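Local coordinates for Carboxylesterase/phospholipase family protein (Francisella tularensis subsp. tularensis, PDB 4F21) that probably hydrolyses carboxylic esters as a serine hydrolase of the alpha/beta-hydrolase superfamily, at residues 160-172 with 194-208. Numbering follows the deposited sequence.
Sequences IMALSTYLPAWDN and DQVLPEVLGHDLSDK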
# COMPACT_ATOMS: atom_id res chain seq x y z
N ILE A 160 -1.64 -2.89 -6.34
CA ILE A 160 -0.97 -2.32 -5.17
C ILE A 160 -0.65 -0.86 -5.45
O ILE A 160 -0.13 -0.54 -6.52
CB ILE A 160 0.34 -3.06 -4.84
CG1 ILE A 160 0.11 -4.56 -4.70
CG2 ILE A 160 0.96 -2.49 -3.58
CD1 ILE A 160 1.39 -5.36 -4.65
N MET A 161 -0.95 0.02 -4.51
CA MET A 161 -0.55 1.42 -4.65
C MET A 161 0.35 1.88 -3.52
O MET A 161 -0.10 2.47 -2.53
CB MET A 161 -1.77 2.33 -4.81
CG MET A 161 -2.48 2.16 -6.15
SD MET A 161 -3.62 3.51 -6.54
CE MET A 161 -4.93 3.22 -5.37
N ALA A 162 1.64 1.62 -3.67
CA ALA A 162 2.63 2.01 -2.67
C ALA A 162 2.91 3.50 -2.77
O ALA A 162 3.28 4.01 -3.82
CB ALA A 162 3.91 1.21 -2.86
N LEU A 163 2.74 4.20 -1.65
CA LEU A 163 2.90 5.64 -1.59
C LEU A 163 3.81 6.02 -0.44
O LEU A 163 3.43 5.87 0.73
CB LEU A 163 1.54 6.32 -1.41
CG LEU A 163 0.42 5.95 -2.39
CD1 LEU A 163 -0.93 6.06 -1.71
CD2 LEU A 163 0.46 6.85 -3.60
N SER A 164 5.00 6.50 -0.77
CA SER A 164 5.96 6.98 0.22
C SER A 164 6.36 5.89 1.21
O SER A 164 6.48 6.15 2.41
CB SER A 164 5.40 8.18 0.97
OG SER A 164 4.81 9.09 0.07
N THR A 165 6.57 4.68 0.71
CA THR A 165 6.82 3.53 1.58
C THR A 165 8.04 2.71 1.19
O THR A 165 8.23 2.35 0.03
CB THR A 165 5.60 2.60 1.62
OG1 THR A 165 4.45 3.33 2.08
CG2 THR A 165 5.86 1.45 2.56
N TYR A 166 8.87 2.40 2.19
CA TYR A 166 10.04 1.56 2.00
C TYR A 166 9.69 0.08 2.14
O TYR A 166 8.54 -0.26 2.41
CB TYR A 166 11.15 1.95 2.98
CG TYR A 166 10.88 1.62 4.44
CD1 TYR A 166 9.64 1.88 5.02
CD2 TYR A 166 11.87 1.06 5.23
CE1 TYR A 166 9.40 1.57 6.35
CE2 TYR A 166 11.64 0.75 6.56
CZ TYR A 166 10.40 1.01 7.11
OH TYR A 166 10.18 0.70 8.43
N LEU A 167 10.67 -0.79 1.95
CA LEU A 167 10.43 -2.23 2.00
C LEU A 167 11.28 -2.90 3.08
O LEU A 167 12.37 -3.38 2.81
CB LEU A 167 10.74 -2.85 0.63
CG LEU A 167 9.91 -4.06 0.19
CD1 LEU A 167 8.43 -3.79 0.40
CD2 LEU A 167 10.19 -4.38 -1.26
N PRO A 168 10.76 -2.92 4.33
CA PRO A 168 11.49 -3.46 5.48
C PRO A 168 11.40 -4.98 5.56
O PRO A 168 10.51 -5.57 4.95
CB PRO A 168 10.74 -2.85 6.66
CG PRO A 168 9.35 -2.76 6.18
CD PRO A 168 9.43 -2.42 4.71
N ALA A 169 12.31 -5.58 6.32
CA ALA A 169 12.32 -7.03 6.54
C ALA A 169 12.24 -7.82 5.24
O ALA A 169 11.59 -8.86 5.17
CB ALA A 169 11.20 -7.44 7.49
N TRP A 170 12.89 -7.30 4.20
CA TRP A 170 12.88 -7.93 2.89
C TRP A 170 13.45 -9.35 2.94
O TRP A 170 13.07 -10.20 2.14
CB TRP A 170 13.64 -7.07 1.87
CG TRP A 170 13.78 -7.70 0.51
CD1 TRP A 170 14.93 -8.19 -0.05
CD2 TRP A 170 12.75 -7.89 -0.46
NE1 TRP A 170 14.67 -8.68 -1.30
CE2 TRP A 170 13.34 -8.51 -1.58
CE3 TRP A 170 11.38 -7.61 -0.50
CZ2 TRP A 170 12.61 -8.85 -2.72
CZ3 TRP A 170 10.66 -7.94 -1.63
CH2 TRP A 170 11.28 -8.55 -2.72
N ASP A 171 14.33 -9.59 3.90
CA ASP A 171 14.91 -10.92 4.08
C ASP A 171 13.89 -11.93 4.63
O ASP A 171 13.91 -13.10 4.26
CB ASP A 171 16.14 -10.86 4.99
CG ASP A 171 17.41 -10.55 4.23
OD1 ASP A 171 17.31 -9.99 3.12
OD2 ASP A 171 18.50 -10.86 4.74
N ASN A 172 13.00 -11.47 5.50
CA ASN A 172 12.01 -12.35 6.12
C ASN A 172 10.82 -12.70 5.23
O ASN A 172 10.17 -13.72 5.44
CB ASN A 172 11.49 -11.74 7.43
CG ASN A 172 12.41 -12.01 8.60
OD1 ASN A 172 13.17 -12.97 8.60
ND2 ASN A 172 12.32 -11.16 9.62
N ASP A 194 11.57 13.97 0.44
CA ASP A 194 11.16 13.27 1.65
C ASP A 194 12.36 13.07 2.57
O ASP A 194 13.34 12.44 2.18
CB ASP A 194 10.53 11.92 1.30
CG ASP A 194 9.64 11.38 2.41
OD1 ASP A 194 9.80 11.82 3.57
OD2 ASP A 194 8.78 10.53 2.12
N GLN A 195 12.27 13.60 3.78
CA GLN A 195 13.33 13.46 4.77
C GLN A 195 12.88 12.54 5.90
O GLN A 195 13.62 12.29 6.85
CB GLN A 195 13.72 14.82 5.35
CG GLN A 195 14.55 15.69 4.40
CD GLN A 195 14.82 17.08 4.97
OE1 GLN A 195 14.06 17.57 5.81
NE2 GLN A 195 15.90 17.71 4.52
N VAL A 196 11.64 12.06 5.79
CA VAL A 196 11.10 11.08 6.71
C VAL A 196 11.31 9.68 6.13
O VAL A 196 11.70 8.75 6.84
CB VAL A 196 9.59 11.33 6.98
CG1 VAL A 196 8.89 10.06 7.41
CG2 VAL A 196 9.40 12.45 8.00
N LEU A 197 11.07 9.56 4.83
CA LEU A 197 11.23 8.30 4.13
C LEU A 197 11.84 8.59 2.76
O LEU A 197 11.13 8.73 1.77
CB LEU A 197 9.86 7.63 3.98
CG LEU A 197 9.75 6.10 3.87
CD1 LEU A 197 11.02 5.42 4.32
CD2 LEU A 197 8.57 5.62 4.70
N PRO A 198 13.19 8.69 2.71
CA PRO A 198 13.96 9.12 1.53
C PRO A 198 13.61 8.36 0.25
O PRO A 198 13.10 7.24 0.31
CB PRO A 198 15.41 8.84 1.95
CG PRO A 198 15.39 8.97 3.43
CD PRO A 198 14.06 8.39 3.85
N GLU A 199 13.90 8.97 -0.90
CA GLU A 199 13.47 8.46 -2.20
C GLU A 199 14.13 7.14 -2.61
O GLU A 199 13.50 6.30 -3.26
CB GLU A 199 13.68 9.51 -3.29
CG GLU A 199 13.00 9.17 -4.61
CD GLU A 199 13.47 10.04 -5.76
OE1 GLU A 199 13.10 9.73 -6.91
OE2 GLU A 199 14.20 11.02 -5.52
N VAL A 200 15.39 6.97 -2.23
CA VAL A 200 16.14 5.76 -2.58
C VAL A 200 15.55 4.49 -1.96
O VAL A 200 15.85 3.38 -2.39
CB VAL A 200 17.63 5.87 -2.18
CG1 VAL A 200 18.34 6.87 -3.09
CG2 VAL A 200 17.77 6.27 -0.72
N LEU A 201 14.70 4.67 -0.95
CA LEU A 201 14.01 3.55 -0.33
C LEU A 201 12.77 3.18 -1.14
O LEU A 201 12.35 2.01 -1.17
CB LEU A 201 13.64 3.90 1.11
CG LEU A 201 14.84 4.27 1.99
CD1 LEU A 201 14.40 4.64 3.40
CD2 LEU A 201 15.84 3.12 2.03
N GLY A 202 12.18 4.17 -1.81
CA GLY A 202 11.10 3.92 -2.74
C GLY A 202 11.64 3.25 -3.98
O GLY A 202 11.03 2.33 -4.52
N HIS A 203 12.80 3.73 -4.44
CA HIS A 203 13.54 3.06 -5.50
C HIS A 203 13.86 1.65 -5.07
O HIS A 203 13.84 0.72 -5.87
CB HIS A 203 14.84 3.80 -5.83
CG HIS A 203 14.66 5.02 -6.67
ND1 HIS A 203 14.52 4.96 -8.04
CD2 HIS A 203 14.60 6.34 -6.35
CE1 HIS A 203 14.38 6.18 -8.52
NE2 HIS A 203 14.43 7.03 -7.52
N ASP A 204 14.16 1.48 -3.78
CA ASP A 204 14.47 0.17 -3.23
C ASP A 204 13.27 -0.78 -3.31
O ASP A 204 13.41 -1.93 -3.71
CB ASP A 204 14.96 0.29 -1.78
CG ASP A 204 15.43 -1.03 -1.21
OD1 ASP A 204 16.03 -1.83 -1.96
OD2 ASP A 204 15.20 -1.28 -0.01
N LEU A 205 12.09 -0.29 -2.92
CA LEU A 205 10.86 -1.08 -3.01
C LEU A 205 10.54 -1.44 -4.46
O LEU A 205 10.29 -2.60 -4.78
CB LEU A 205 9.69 -0.32 -2.38
CG LEU A 205 8.28 -0.93 -2.44
CD1 LEU A 205 7.53 -0.64 -1.14
CD2 LEU A 205 7.48 -0.38 -3.62
N SER A 206 10.56 -0.43 -5.34
CA SER A 206 10.24 -0.64 -6.75
C SER A 206 11.18 -1.62 -7.43
O SER A 206 10.75 -2.50 -8.17
CB SER A 206 10.25 0.70 -7.50
OG SER A 206 10.04 0.50 -8.88
N ASP A 207 12.48 -1.45 -7.19
CA ASP A 207 13.49 -2.32 -7.78
C ASP A 207 13.40 -3.73 -7.21
O ASP A 207 13.48 -4.71 -7.96
CB ASP A 207 14.90 -1.75 -7.56
CG ASP A 207 15.26 -0.69 -8.59
OD1 ASP A 207 15.72 -1.06 -9.69
OD2 ASP A 207 15.11 0.52 -8.30
N LYS A 208 13.24 -3.84 -5.89
CA LYS A 208 13.14 -5.15 -5.25
C LYS A 208 11.84 -5.87 -5.60
O LYS A 208 11.72 -7.07 -5.40
CB LYS A 208 13.32 -5.04 -3.73
CG LYS A 208 14.76 -4.85 -3.29
CD LYS A 208 14.97 -5.15 -1.81
CE LYS A 208 14.16 -4.22 -0.93
NZ LYS A 208 14.64 -4.22 0.48
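The side chains of Leu167 and Leu205 cross at about a right angle in a largely apolar, buried contact, where the chain leaving strand 159-163 of the central alpha/beta-hydrolase sheet runs past helix 199-210. With chi1 at 176°, Leu205 CG stands anti to its own N, which brings both methyls to the 160-172 segment: Leu205 CD1 against Leu167 CD1 at 3.6 Å, CD2 against Ala162 CB on the strand. Toward the start of the helix, Tyr166 meets Leu201 through their CB atoms and crosses Leu197, whose CD1 comes within 3.7 Å of Tyr166 CB. Pro168 CD sits over one face of the tyrosine ring, and Tyr166 OH is hydrogen-bonded to Asn82.

At the other end, Lys208 slides along Trp170 in the opposite direction. Lys208 CD lies 3.5 Å from the centroid of the Trp170 five-membered ring, almost on the normal, a CH-pi contact. A bend at chi3 (-62°) turns the chain so that Lys208 NZ reaches Asp204 OD2 at 3.0 Å, in a salt bridge, and gives a weak hydrogen bond to Leu167 O at 3.4 Å.

Asp194 OD1 accepts from Val196 N, an Asx turn, and from Leu197 N, extending it to an Asx motif that probably steadies the carboxylate; OD2 is hydrogen-bonded to His226 ND1. With Ser140 this fits a Ser-His-Asp triad, and Leu197's packing on Tyr166 joins the likely acid's turn to the chain after the strand. Asp204 probably balances the lysine's charge.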